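PDB 3WUC: galectin from Xenopus laevis, which binds a galactose-glucose disaccharide on one sheet of its beta-sandwich and may also bind laminin. Local coordinates for residues Val22-Arg27 against Leu124-Ile129; Phe35-Gly40 against Leu92-Glu97; Asn45-Cys50 against Phe116-Ile121; Thr62-Ser67 against Glu76-Ala81. All blocks are in the same frame, centred on the assembly; numbering follows the deposited sequence.

Interaction 1: Val22-Arg27 against Leu124-Ile129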
loop_
_atom_site.group_PDB
_atom_site.type_symbol
_atom_site.label_atom_id
_atom_site.label_comp_id
_atom_site.label_asym_id
_atom_site.label_seq_id
_atom_site.Cartn_x
_atom_site.Cartn_y
_atom_site.Cartn_z
ATOM N N VAL B 22 1.309 13.027 3.853
ATOM C CA VAL B 22 1.044 11.885 4.696
ATOM C C VAL B 22 -0.323 11.394 4.422
ATOM O O VAL B 22 -1.312 12.138 4.444
ATOM C CB VAL B 22 1.380 12.092 6.196
ATOM C CG1 VAL B 22 0.606 13.255 6.808
ATOM C CG2 VAL B 22 1.209 10.832 6.980
ATOM N N GLU B 23 -0.419 10.052 4.242
ATOM C CA GLU B 23 -1.651 9.347 4.002
ATOM C C GLU B 23 -1.988 8.466 5.227
ATOM O O GLU B 23 -1.132 7.732 5.674
ATOM C CB GLU B 23 -1.492 8.421 2.788
ATOM C CG GLU B 23 -2.700 7.524 2.554
ATOM C CD GLU B 23 -2.480 6.511 1.414
ATOM O OE1 GLU B 23 -2.047 6.995 0.297
ATOM O OE2 GLU B 23 -2.612 5.253 1.740
ATOM N N VAL B 24 -3.178 8.605 5.786
ATOM C CA VAL B 24 -3.684 7.894 6.966
ATOM C C VAL B 24 -4.938 7.147 6.569
ATOM O O VAL B 24 -5.924 7.753 6.128
ATOM C CB VAL B 24 -4.015 8.906 8.122
ATOM C CG1 VAL B 24 -4.552 8.201 9.342
ATOM C CG2 VAL B 24 -2.823 9.777 8.429
ATOM N N ARG B 25 -4.871 5.841 6.687
ATOM C CA ARG B 25 -5.988 4.927 6.612
ATOM C C ARG B 25 -6.292 4.301 7.945
ATOM O O ARG B 25 -5.373 3.884 8.650
ATOM C CB ARG B 25 -5.650 3.824 5.598
ATOM C CG ARG B 25 -5.578 4.351 4.222
ATOM C CD ARG B 25 -5.259 3.232 3.188
ATOM N NE ARG B 25 -6.391 2.326 3.033
ATOM C CZ ARG B 25 -6.475 1.355 2.114
ATOM N NH1 ARG B 25 -5.500 1.198 1.244
ATOM N NH2 ARG B 25 -7.552 0.595 2.070
ATOM N N GLY B 26 -7.556 4.256 8.261
ATOM C CA GLY B 26 -7.983 3.648 9.501
ATOM C C GLY B 26 -9.433 3.356 9.541
ATOM O O GLY B 26 -10.158 3.762 8.654
ATOM N N ARG B 27 -9.884 2.677 10.602
ATOM C CA ARG B 27 -11.278 2.288 10.736
ATOM C C ARG B 27 -11.919 3.172 11.848
ATOM O O ARG B 27 -11.472 3.140 13.000
ATOM C CB ARG B 27 -11.476 0.807 11.072
ATOM C CG ARG B 27 -12.935 0.438 11.200
ATOM C CD ARG B 27 -13.173 -1.086 11.358
ATOM N NE ARG B 27 -12.723 -1.819 10.152
ATOM C CZ ARG B 27 -13.421 -2.043 9.026
ATOM N NH1 ARG B 27 -14.707 -1.674 8.863
ATOM N NH2 ARG B 27 -12.821 -2.689 8.029
ATOM N N LEU B 124 1.796 13.114 14.876
ATOM C CA LEU B 124 0.523 12.717 14.251
ATOM C C LEU B 124 -0.261 11.817 15.164
ATOM O O LEU B 124 0.273 10.817 15.705
ATOM C CB LEU B 124 0.808 12.045 12.898
ATOM C CG LEU B 124 -0.401 11.751 11.975
ATOM C CD1 LEU B 124 0.079 11.750 10.544
ATOM C CD2 LEU B 124 -1.053 10.444 12.414
ATOM N N ALA B 125 -1.529 12.161 15.425
ATOM C CA ALA B 125 -2.319 11.354 16.298
ATOM C C ALA B 125 -3.667 10.993 15.751
ATOM O O ALA B 125 -4.217 11.834 14.971
ATOM C CB ALA B 125 -2.564 12.082 17.647
ATOM N N LEU B 126 -4.152 9.823 16.150
ATOM C CA LEU B 126 -5.455 9.342 15.770
ATOM C C LEU B 126 -6.277 9.215 17.010
ATOM O O LEU B 126 -5.824 8.670 18.029
ATOM C CB LEU B 126 -5.385 7.945 15.104
ATOM C CG LEU B 126 -5.156 7.984 13.561
ATOM C CD1 LEU B 126 -3.859 8.641 13.145
ATOM C CD2 LEU B 126 -5.124 6.542 13.040
ATOM N N ASN B 127 -7.527 9.676 16.967
ATOM C CA ASN B 127 -8.459 9.609 18.073
ATOM C C ASN B 127 -9.793 9.085 17.497
ATOM O O ASN B 127 -10.344 9.620 16.492
ATOM C CB ASN B 127 -8.625 10.998 18.742
ATOM C CG ASN B 127 -7.336 11.481 19.466
ATOM O OD1 ASN B 127 -6.682 10.719 20.107
ATOM N ND2 ASN B 127 -7.021 12.718 19.354
ATOM N N ASN B 128 -10.324 8.050 18.159
ATOM C CA ASN B 128 -11.549 7.344 17.743
ATOM C C ASN B 128 -11.454 6.780 16.294
ATOM O O ASN B 128 -12.463 6.621 15.595
ATOM C CB ASN B 128 -12.717 8.345 17.865
ATOM C CG ASN B 128 -13.361 8.317 19.255
ATOM O OD1 ASN B 128 -12.899 7.575 20.122
ATOM N ND2 ASN B 128 -14.438 9.073 19.446
ATOM N N ILE B 129 -10.259 6.418 15.910
ATOM C CA ILE B 129 -10.042 5.728 14.639
ATOM C C ILE B 129 -8.843 4.839 14.789
ATOM O O ILE B 129 -7.786 5.227 15.347
ATOM C CB ILE B 129 -9.913 6.806 13.528
ATOM C CG1 ILE B 129 -9.547 6.083 12.207
ATOM C CG2 ILE B 129 -8.843 7.838 13.813
ATOM C CD1 ILE B 129 -9.515 6.959 10.957
#
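Ile129 lays CG1 and CD1 over one face of the peptide group that links Gly26 to Arg27, with CG1 3.8 Å from Gly26 C and CD1 3.9 Å from Gly26 CA. Next along the chain, the carbonyl of Arg27 receives a CA-H...O contact, 3.4 Å from Ile129 CA to Arg27 O, with 137° at the hydrogen. The rest is aliphatic and involves no flat group. Val22 and Leu124 reach toward each other tip to tip, CG2 of the valine lying 3.8 Å from CD1 of the leucine. Val24 repeats this with Leu126: its CG1, trans to the backbone N (chi1 179°), stands 3.9 Å from Leu126 CD1. The other branch, Val24 CG2, slides past Leu124, 4.1 Å from its CD1.

The strand axes come no closer than 9.8 Å and diverge by 19°, the geometry of two sheets packed face to face in the galectin beta-sandwich. Beyond Leu126 the chain turns at Asn128, whose amide bonds Arg34 O and Glu6 N, and Ile129 brings it within backbone distance of Arg27. Away from this contact, on the outer face of strand 20-28, Glu23 and Arg25 form salt bridges to another chain, with Arg25 and Glu23 of the second subunit. With no hydrogen bond between the two segments, their hold on each other is probably mostly apolar contact, helped at one end by the weak CA-H...O contact at Arg27.

Interaction 2: Phe35-Gly40 against Leu92-Glu97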
loop_
_atom_site.group_PDB
_atom_site.type_symbol
_atom_site.label_atom_id
_atom_site.label_comp_id
_atom_site.label_asym_id
_atom_site.label_seq_id
_atom_site.Cartn_x
_atom_site.Cartn_y
_atom_site.Cartn_z
ATOM N N PHE B 35 -14.366 11.734 15.284
ATOM C CA PHE B 35 -12.989 11.206 15.255
ATOM C C PHE B 35 -12.050 12.267 14.799
ATOM O O PHE B 35 -12.419 13.299 14.228
ATOM C CB PHE B 35 -12.894 9.926 14.407
ATOM C CG PHE B 35 -12.887 10.125 12.900
ATOM C CD1 PHE B 35 -14.055 10.263 12.223
ATOM C CD2 PHE B 35 -11.697 10.174 12.233
ATOM C CE1 PHE B 35 -14.046 10.405 10.810
ATOM C CE2 PHE B 35 -11.642 10.379 10.864
ATOM C CZ PHE B 35 -12.806 10.499 10.176
ATOM N N ALA B 36 -10.752 12.123 15.011
ATOM C CA ALA B 36 -9.819 13.125 14.610
ATOM C C ALA B 36 -8.502 12.556 14.187
ATOM O O ALA B 36 -8.060 11.509 14.761
ATOM C CB ALA B 36 -9.530 14.113 15.758
ATOM N N VAL B 37 -7.874 13.267 13.262
ATOM C CA VAL B 37 -6.450 13.079 12.925
ATOM C C VAL B 37 -5.796 14.435 13.111
ATOM O O VAL B 37 -6.250 15.472 12.642
ATOM C CB VAL B 37 -6.223 12.602 11.460
ATOM C CG1 VAL B 37 -4.720 12.426 11.236
ATOM C CG2 VAL B 37 -6.919 11.301 11.212
ATOM N N ASP B 38 -4.752 14.460 13.951
ATOM C CA ASP B 38 -4.059 15.654 14.361
ATOM C C ASP B 38 -2.624 15.628 13.900
ATOM O O ASP B 38 -1.917 14.595 13.945
ATOM C CB ASP B 38 -3.957 15.740 15.880
ATOM C CG ASP B 38 -5.281 15.868 16.580
ATOM O OD1 ASP B 38 -6.247 16.452 15.998
ATOM O OD2 ASP B 38 -5.373 15.411 17.736
ATOM N N LEU B 39 -2.170 16.737 13.433
ATOM C CA LEU B 39 -0.808 16.982 12.960
ATOM C C LEU B 39 -0.179 18.164 13.621
ATOM O O LEU B 39 -0.819 19.237 13.733
ATOM C CB LEU B 39 -0.770 17.144 11.406
ATOM C CG LEU B 39 -1.222 15.940 10.572
ATOM C CD1 LEU B 39 -2.738 15.767 10.458
ATOM C CD2 LEU B 39 -0.614 16.222 9.222
ATOM N N GLY B 40 1.075 18.058 14.079
ATOM C CA GLY B 40 1.730 19.217 14.657
ATOM C C GLY B 40 3.073 18.868 15.185
ATOM O O GLY B 40 3.786 18.043 14.619
ATOM N N LEU B 92 -7.532 9.761 4.801
ATOM C CA LEU B 92 -7.297 11.181 4.714
ATOM C C LEU B 92 -5.861 11.421 4.301
ATOM O O LEU B 92 -4.966 10.732 4.824
ATOM C CB LEU B 92 -7.590 11.864 6.095
ATOM C CG LEU B 92 -9.073 11.855 6.561
ATOM C CD1 LEU B 92 -9.172 12.268 8.040
ATOM C CD2 LEU B 92 -9.802 12.885 5.743
ATOM N N ILE B 93 -5.625 12.319 3.381
ATOM C CA ILE B 93 -4.271 12.619 2.905
ATOM C C ILE B 93 -4.026 14.106 3.201
ATOM O O ILE B 93 -4.856 14.956 2.934
ATOM C CB ILE B 93 -4.091 12.294 1.417
ATOM C CG1 ILE B 93 -4.336 10.823 1.243
ATOM C CG2 ILE B 93 -2.723 12.681 1.005
ATOM C CD1 ILE B 93 -4.356 10.464 -0.229
ATOM N N PHE B 94 -2.871 14.431 3.766
ATOM C CA PHE B 94 -2.518 15.821 4.116
ATOM C C PHE B 94 -1.288 16.229 3.362
ATOM O O PHE B 94 -0.237 15.621 3.553
ATOM C CB PHE B 94 -2.276 15.928 5.630
ATOM C CG PHE B 94 -3.432 15.483 6.490
ATOM C CD1 PHE B 94 -3.691 14.198 6.798
ATOM C CD2 PHE B 94 -4.309 16.466 6.963
ATOM C CE1 PHE B 94 -4.777 13.779 7.554
ATOM C CE2 PHE B 94 -5.405 16.060 7.779
ATOM C CZ PHE B 94 -5.610 14.791 8.048
ATOM N N ASP B 95 -1.380 17.236 2.529
ATOM C CA ASP B 95 -0.254 17.792 1.780
ATOM C C ASP B 95 0.314 18.939 2.610
ATOM O O ASP B 95 -0.400 19.880 2.886
ATOM C CB ASP B 95 -0.701 18.422 0.448
ATOM C CG ASP B 95 -1.220 17.487 -0.521
ATOM O OD1 ASP B 95 -1.000 16.271 -0.311
ATOM O OD2 ASP B 95 -1.893 18.000 -1.509
ATOM N N PHE B 96 1.530 18.835 3.095
ATOM C CA PHE B 96 2.115 19.873 3.900
ATOM C C PHE B 96 2.826 20.920 3.050
ATOM O O PHE B 96 3.816 20.612 2.361
ATOM C CB PHE B 96 3.061 19.208 4.839
ATOM C CG PHE B 96 3.736 20.117 5.835
ATOM C CD1 PHE B 96 3.143 21.248 6.296
ATOM C CD2 PHE B 96 4.956 19.737 6.341
ATOM C CE1 PHE B 96 3.804 22.088 7.252
ATOM C CE2 PHE B 96 5.635 20.491 7.311
ATOM C CZ PHE B 96 5.048 21.692 7.783
ATOM N N GLU B 97 2.275 22.165 3.073
ATOM C CA GLU B 97 2.833 23.323 2.394
ATOM C C GLU B 97 2.488 24.481 3.319
ATOM O O GLU B 97 1.792 24.298 4.360
ATOM C CB GLU B 97 2.226 23.499 0.985
ATOM C CG GLU B 97 2.411 22.296 0.080
ATOM C CD GLU B 97 3.802 22.107 -0.467
ATOM O OE1 GLU B 97 4.678 22.918 -0.149
ATOM O OE2 GLU B 97 4.042 21.112 -1.209
#
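Leu39 places CD1 over the centre of the Phe94 ring, a CH-pi contact with 3.7 Å from CD1 to the ring centroid and only 7° off the ring normal. Its second methyl, CD2, sits 4.0 Å from Phe94 CB, so the leucine straddles the root and the face of the aromatic side chain. Val37 meets the same ring obliquely: CG1, trans to the backbone N (chi1 -179°), approaches Phe94 CE1 to 3.9 Å, while the other branch, CG2, lies 4.0 Å from Leu92 CD1. That leucine methyl also comes within 4.2 Å of Phe35 CE2, closing a row of interdigitated apolar groups in which no polar atom takes part.

In the next shell, the Phe35 ring stacks edge-to-face with Phe84, and Leu39 also packs on Ile121. The alternate residue Asp38 points out of the core, and its OD1 is hydrogen-bonded to His49 ND1.

The axes of the two short strand segments approach to 10.1 Å, with 20° between their directions, as expected of facing sheets in a beta-sandwich. Strand 36-39 lies between strands 45-53 and 120-127 in one sheet, and strand 89-96 lies between strands 20-28 and 99-103 in the other.

Interaction 3: Asn45-Cys50 against Phe116-Ile121. With GAL (beta-D-galactopyranose), chain D.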
loop_
_atom_site.group_PDB
_atom_site.type_symbol
_atom_site.label_atom_id
_atom_site.label_comp_id
_atom_site.label_asym_id
_atom_site.label_seq_id
_atom_site.Cartn_x
_atom_site.Cartn_y
_atom_site.Cartn_z
ATOM N N ASN B 45 0.481 21.599 20.413
ATOM C CA ASN B 45 0.795 22.499 19.321
ATOM C C ASN B 45 0.503 21.739 18.034
ATOM O O ASN B 45 1.389 21.083 17.467
ATOM C CB ASN B 45 2.224 22.975 19.339
ATOM C CG ASN B 45 2.478 23.849 20.542
ATOM O OD1 ASN B 45 2.178 25.031 20.546
ATOM N ND2 ASN B 45 2.866 23.193 21.613
ATOM N N LEU B 46 -0.700 22.005 17.560
ATOM C CA LEU B 46 -1.306 21.345 16.354
ATOM C C LEU B 46 -1.422 22.354 15.227
ATOM O O LEU B 46 -2.100 23.367 15.334
ATOM C CB LEU B 46 -2.585 20.710 16.684
ATOM C CG LEU B 46 -2.690 19.659 17.834
ATOM C CD1 LEU B 46 -4.045 19.132 18.159
ATOM C CD2 LEU B 46 -1.679 18.547 17.468
ATOM N N ILE B 47 -0.806 22.074 14.081
ATOM C CA ILE B 47 -1.004 22.888 12.877
ATOM C C ILE B 47 -2.295 22.476 12.186
ATOM O O ILE B 47 -2.854 23.351 11.499
ATOM C CB ILE B 47 0.211 22.831 11.891
ATOM C CG1 ILE B 47 0.260 23.975 10.944
ATOM C CG2 ILE B 47 0.342 21.461 11.212
ATOM C CD1 ILE B 47 0.620 25.287 11.621
ATOM N N CYS B 48 -2.739 21.230 12.365
ATOM C CA CYS B 48 -4.013 20.833 11.811
ATOM C C CYS B 48 -4.654 19.758 12.647
ATOM O O CYS B 48 -4.135 18.653 12.742
ATOM C CB CYS B 48 -3.809 20.378 10.362
ATOM S SG CYS B 48 -5.416 20.002 9.542
ATOM N N HIS B 49 -5.768 20.086 13.284
ATOM C CA HIS B 49 -6.666 19.145 13.939
ATOM C C HIS B 49 -7.851 18.955 13.023
ATOM O O HIS B 49 -8.514 19.926 12.745
ATOM C CB HIS B 49 -7.129 19.766 15.264
ATOM C CG HIS B 49 -8.314 19.128 15.942
ATOM N ND1 HIS B 49 -8.296 17.910 16.588
ATOM C CD2 HIS B 49 -9.560 19.617 16.197
ATOM C CE1 HIS B 49 -9.443 17.673 17.176
ATOM N NE2 HIS B 49 -10.225 18.705 16.966
ATOM N N CYS B 50 -8.022 17.758 12.447
ATOM C CA CYS B 50 -9.081 17.461 11.451
ATOM C C CYS B 50 -10.045 16.551 12.161
ATOM O O CYS B 50 -9.754 15.416 12.456
ATOM C CB CYS B 50 -8.437 16.768 10.263
ATOM S SG CYS B 50 -9.639 16.290 9.024
ATOM N N PHE B 116 0.609 29.222 12.289
ATOM C CA PHE B 116 1.892 29.586 12.930
ATOM C C PHE B 116 3.035 29.015 12.108
ATOM O O PHE B 116 2.797 28.076 11.358
ATOM C CB PHE B 116 1.969 29.168 14.418
ATOM C CG PHE B 116 1.726 27.693 14.694
ATOM C CD1 PHE B 116 2.765 26.772 14.659
ATOM C CD2 PHE B 116 0.448 27.213 14.956
ATOM C CE1 PHE B 116 2.516 25.405 14.903
ATOM C CE2 PHE B 116 0.225 25.886 15.237
ATOM C CZ PHE B 116 1.250 24.989 15.170
ATOM N N PRO B 117 4.250 29.588 12.167
ATOM C CA PRO B 117 5.330 29.087 11.367
ATOM C C PRO B 117 5.718 27.665 11.803
ATOM O O PRO B 117 5.812 27.355 13.033
ATOM C CB PRO B 117 6.471 30.090 11.615
ATOM C CG PRO B 117 5.729 31.378 11.846
ATOM C CD PRO B 117 4.587 30.946 12.689
ATOM N N ILE B 118 5.817 26.794 10.820
ATOM C CA ILE B 118 6.241 25.395 11.085
ATOM C C ILE B 118 6.927 24.837 9.864
ATOM O O ILE B 118 6.491 25.020 8.796
ATOM C CB ILE B 118 5.055 24.514 11.518
ATOM C CG1 ILE B 118 5.524 23.084 11.848
ATOM C CG2 ILE B 118 3.982 24.578 10.453
ATOM C CD1 ILE B 118 4.477 22.323 12.648
ATOM N N GLU B 119 8.066 24.183 10.028
ATOM C CA GLU B 119 8.794 23.626 8.893
ATOM C C GLU B 119 8.766 22.096 8.895
ATOM O O GLU B 119 9.018 21.525 7.897
ATOM C CB GLU B 119 10.233 24.117 8.808
ATOM C CG GLU B 119 10.274 25.575 8.226
ATOM C CD GLU B 119 9.567 25.714 6.813
ATOM O OE1 GLU B 119 9.920 24.985 5.813
ATOM O OE2 GLU B 119 8.654 26.567 6.662
ATOM N N VAL B 120 8.480 21.492 10.029
ATOM C CA VAL B 120 8.454 20.008 10.156
ATOM C C VAL B 120 7.311 19.614 11.027
ATOM O O VAL B 120 7.156 20.107 12.148
ATOM C CB VAL B 120 9.782 19.452 10.716
ATOM C CG1 VAL B 120 9.756 17.937 10.801
ATOM C CG2 VAL B 120 10.956 19.898 9.888
ATOM N N ILE B 121 6.480 18.702 10.535
ATOM C CA ILE B 121 5.482 18.009 11.346
ATOM C C ILE B 121 6.014 16.738 11.870
ATOM O O ILE B 121 6.430 15.830 11.134
ATOM C CB ILE B 121 4.161 17.712 10.516
ATOM C CG1 ILE B 121 3.571 19.118 10.161
ATOM C CG2 ILE B 121 3.191 16.782 11.263
ATOM C CD1 ILE B 121 2.467 18.969 9.201
HETATM C C1 GAL D . -13.572 21.453 21.191
HETATM C C2 GAL D . -13.379 19.981 21.441
HETATM C C3 GAL D . -11.957 19.569 21.133
HETATM C C4 GAL D . -11.588 20.048 19.733
HETATM C C5 GAL D . -11.879 21.563 19.636
HETATM C C6 GAL D . -11.557 22.063 18.243
HETATM O O2 GAL D . -13.602 19.775 22.859
HETATM O O3 GAL D . -11.756 18.204 21.373
HETATM O O4 GAL D . -12.285 19.263 18.733
HETATM O O5 GAL D . -13.264 21.766 19.864
HETATM O O6 GAL D . -11.884 23.432 18.068
#
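The first torsions of Ile47 and Phe116 bring the two side chains together: chi1 of -159° swings Ile47 CG1 away from the backbone N, and chi1 of 56° sets the Phe116 ring between its own N and carbonyl carbon. Ile47 CD1 thereby lands over one face of the ring, 3.6 Å from the centroid and 10° off the normal, a CH-pi contact. The carbonyl Leu46 O lies at the ring edge, in its plane, 3.4 Å from Phe116 CE2. CD1 also touches Ile118 CG2 at 3.6 Å, and the other branch, Ile47 CG2, meets Ile121 CD1 at 3.8 Å.

Opposite Leu39 the strand carries two residues, Ile47 and Cys48, in a classic beta bulge, and the chain bends there from one face of the fold to another, delivering Ile47 to the loop 116-119 at the end of the sandwich.

Immediately after the bulge, His49 serves the galactose site: its NE2 hydrogen-bonds GAL O4 at 2.8 Å, near the ring plane.

Interaction 4: Thr62-Ser67 against Glu76-Ala81. With GAL (beta-D-galactopyranose), chain D; GLC (alpha-D-glucopyranose), chain C.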
loop_
_atom_site.group_PDB
_atom_site.type_symbol
_atom_site.label_atom_id
_atom_site.label_comp_id
_atom_site.label_asym_id
_atom_site.label_seq_id
_atom_site.Cartn_x
_atom_site.Cartn_y
_atom_site.Cartn_z
ATOM N N THR B 62 -20.404 17.278 10.178
ATOM C CA THR B 62 -19.617 18.444 9.834
ATOM C C THR B 62 -18.153 18.182 10.213
ATOM O O THR B 62 -17.945 17.590 11.284
ATOM C CB THR B 62 -20.112 19.674 10.627
ATOM O OG1 THR B 62 -21.457 19.958 10.209
ATOM C CG2 THR B 62 -19.343 20.869 10.312
ATOM N N ILE B 63 -17.254 18.612 9.316
ATOM C CA ILE B 63 -15.823 18.603 9.617
ATOM C C ILE B 63 -15.459 19.899 10.298
ATOM O O ILE B 63 -15.633 21.008 9.752
ATOM C CB ILE B 63 -14.960 18.364 8.377
ATOM C CG1 ILE B 63 -15.406 17.118 7.653
ATOM C CG2 ILE B 63 -13.520 18.213 8.784
ATOM C CD1 ILE B 63 -14.692 16.854 6.348
ATOM N N VAL B 64 -14.829 19.789 11.506
ATOM C CA VAL B 64 -14.201 20.883 12.182
ATOM C C VAL B 64 -12.697 20.789 12.015
ATOM O O VAL B 64 -12.141 19.689 12.337
ATOM C CB VAL B 64 -14.603 20.905 13.676
ATOM C CG1 VAL B 64 -13.732 21.847 14.467
ATOM C CG2 VAL B 64 -16.063 21.328 13.831
ATOM N N LEU B 65 -12.079 21.835 11.504
ATOM C CA LEU B 65 -10.620 21.964 11.492
ATOM C C LEU B 65 -10.201 23.084 12.458
ATOM O O LEU B 65 -10.840 24.134 12.573
ATOM C CB LEU B 65 -10.058 22.246 10.118
ATOM C CG LEU B 65 -10.376 21.319 8.951
ATOM C CD1 LEU B 65 -9.702 21.945 7.781
ATOM C CD2 LEU B 65 -9.989 19.833 9.116
ATOM N N ASN B 66 -9.082 22.862 13.160
ATOM C CA ASN B 66 -8.569 23.959 13.981
ATOM C C ASN B 66 -7.081 23.756 14.131
ATOM O O ASN B 66 -6.540 22.768 13.660
ATOM C CB ASN B 66 -9.274 23.968 15.369
ATOM C CG ASN B 66 -9.335 25.352 15.981
ATOM O OD1 ASN B 66 -8.635 26.285 15.571
ATOM N ND2 ASN B 66 -10.170 25.440 17.043
ATOM N N SER B 67 -6.455 24.737 14.753
ATOM C CA SER B 67 -5.078 24.647 15.210
ATOM C C SER B 67 -5.053 24.827 16.716
ATOM O O SER B 67 -5.979 25.290 17.326
ATOM C CB SER B 67 -4.287 25.738 14.539
ATOM O OG SER B 67 -4.880 27.034 14.694
ATOM N N GLU B 76 -12.222 27.783 14.867
ATOM C CA GLU B 76 -12.654 26.610 14.096
ATOM C C GLU B 76 -12.989 27.029 12.669
ATOM O O GLU B 76 -13.616 28.064 12.400
ATOM C CB GLU B 76 -13.834 25.977 14.716
ATOM C CG GLU B 76 -13.551 25.203 15.984
ATOM C CD GLU B 76 -14.732 24.688 16.742
ATOM O OE1 GLU B 76 -15.942 24.868 16.359
ATOM O OE2 GLU B 76 -14.452 23.991 17.718
ATOM N N LYS B 77 -12.620 26.197 11.726
ATOM C CA LYS B 77 -13.114 26.253 10.341
ATOM C C LYS B 77 -13.990 25.044 10.111
ATOM O O LYS B 77 -13.670 23.903 10.460
ATOM C CB LYS B 77 -11.901 26.204 9.430
ATOM C CG LYS B 77 -12.340 26.199 7.941
ATOM C CD LYS B 77 -11.140 26.159 7.013
ATOM C CE LYS B 77 -11.573 26.453 5.579
ATOM N NZ LYS B 77 -10.423 26.943 4.776
ATOM N N LYS B 78 -15.169 25.234 9.538
ATOM C CA LYS B 78 -16.074 24.129 9.392
ATOM C C LYS B 78 -16.333 23.862 7.905
ATOM O O LYS B 78 -16.411 24.830 7.107
ATOM C CB LYS B 78 -17.387 24.395 10.104
ATOM C CG LYS B 78 -17.231 24.671 11.603
ATOM C CD LYS B 78 -18.558 24.913 12.289
ATOM C CE LYS B 78 -18.449 25.299 13.747
ATOM N NZ LYS B 78 -19.690 24.982 14.524
ATOM N N GLU B 79 -16.413 22.609 7.567
ATOM C CA GLU B 79 -16.677 22.114 6.182
ATOM C C GLU B 79 -17.892 21.147 6.272
ATOM O O GLU B 79 -17.987 20.205 7.085
ATOM C CB GLU B 79 -15.445 21.362 5.662
ATOM C CG GLU B 79 -15.541 20.575 4.381
ATOM C CD GLU B 79 -16.026 21.418 3.198
ATOM O OE1 GLU B 79 -17.056 21.041 2.577
ATOM O OE2 GLU B 79 -15.407 22.487 2.983
ATOM N N THR B 80 -18.817 21.345 5.319
ATOM C CA THR B 80 -20.042 20.633 5.312
ATOM C C THR B 80 -19.927 19.317 4.539
ATOM O O THR B 80 -20.746 18.464 4.733
ATOM C CB THR B 80 -21.172 21.459 4.606
ATOM O OG1 THR B 80 -20.765 21.870 3.298
ATOM C CG2 THR B 80 -21.395 22.683 5.295
ATOM N N ALA B 81 -18.910 19.156 3.723
ATOM C CA ALA B 81 -18.736 17.852 2.995
ATOM C C ALA B 81 -18.439 16.779 4.061
ATOM O O ALA B 81 -17.584 17.043 4.961
ATOM C CB ALA B 81 -17.568 17.884 2.000
HETATM C C1 GAL D . -13.572 21.453 21.191
HETATM C C2 GAL D . -13.379 19.981 21.441
HETATM C C3 GAL D . -11.957 19.569 21.133
HETATM C C4 GAL D . -11.588 20.048 19.733
HETATM C C5 GAL D . -11.879 21.563 19.636
HETATM C C6 GAL D . -11.557 22.063 18.243
HETATM O O2 GAL D . -13.602 19.775 22.859
HETATM O O3 GAL D . -11.756 18.204 21.373
HETATM O O4 GAL D . -12.285 19.263 18.733
HETATM O O5 GAL D . -13.264 21.766 19.864
HETATM O O6 GAL D . -11.884 23.432 18.068
HETATM C C1 GLC C . -17.530 24.982 21.627
HETATM C C2 GLC C . -17.324 24.413 20.214
HETATM C C3 GLC C . -16.659 23.040 20.377
HETATM C C4 GLC C . -15.389 23.023 21.236
HETATM C C5 GLC C . -15.672 23.705 22.584
HETATM C C6 GLC C . -14.368 23.909 23.364
HETATM O O1 GLC C . -18.465 24.113 22.215
HETATM O O2 GLC C . -18.572 24.257 19.573
HETATM O O3 GLC C . -16.284 22.640 19.038
HETATM O O4 GLC C . -14.962 21.652 21.423
HETATM O O5 GLC C . -16.319 24.985 22.365
HETATM O O6 GLC C . -13.226 24.611 22.780
#
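Ile63 and Leu65 pair tightly with Glu79 and Lys77 as antiparallel hydrogen-bonded partners: Ile63 N to Glu79 O is 2.8 Å, and Leu65 N to Lys77 O, also 2.8 Å, is nearly straight at 177°. Ile63 CD1 presses to 3.2 Å on Ala81 O, a buried carbonyl with no polar partner in the model.

The sugar-bearing face is also closely fitted. Val64 CG1 packs 3.7 Å from Glu76 CG, and the planes of the Asn66 amide and the Glu76 carboxylate are turned 83° to each other, the two groups sharing one galactose hydroxyl. Asn66 ND2 donates to GAL O6 at 2.8 Å, and GAL O6 in turn donates to Glu76 OE2 at 2.7 Å; GLC O3 gives that oxygen a second bond.

By contrast, the extended lysines lead outward: Lys78 lies only loosely beside Val64 and ends in a salt bridge to Asp59, and Lys77 ends on Pro111 O.

The hairpin lies at the border of the carbohydrate-binding sheet: strand 62-69 also pairs with strand 45-53, while Lys77 and Glu79 rest on Phe112 and Ile110 of strand 109-113 in the other sheet.

How the interactions relate
Interactions 1 and 2 are core contacts across the sandwich, built from aliphatic and aromatic packing without hydrogen bonds between their segments; strand 20-28 pairs with 89-96 in one sheet and 120-127 with 36-39 in the other, which ties them together (Val22 O to Phe94 N, 2.9 Å). Interaction 3 is also apolar but closes an end of the sandwich through a loop, and it shares strand 120-127 with interaction 1. Interaction 4 differs: it is an in-sheet hairpin, partly exposed, held by backbone hydrogen bonds. Its Asn66 and the His49 of interaction 3 both bind galactose, and this sugar-binding histidine also connects interactions 2 and 3.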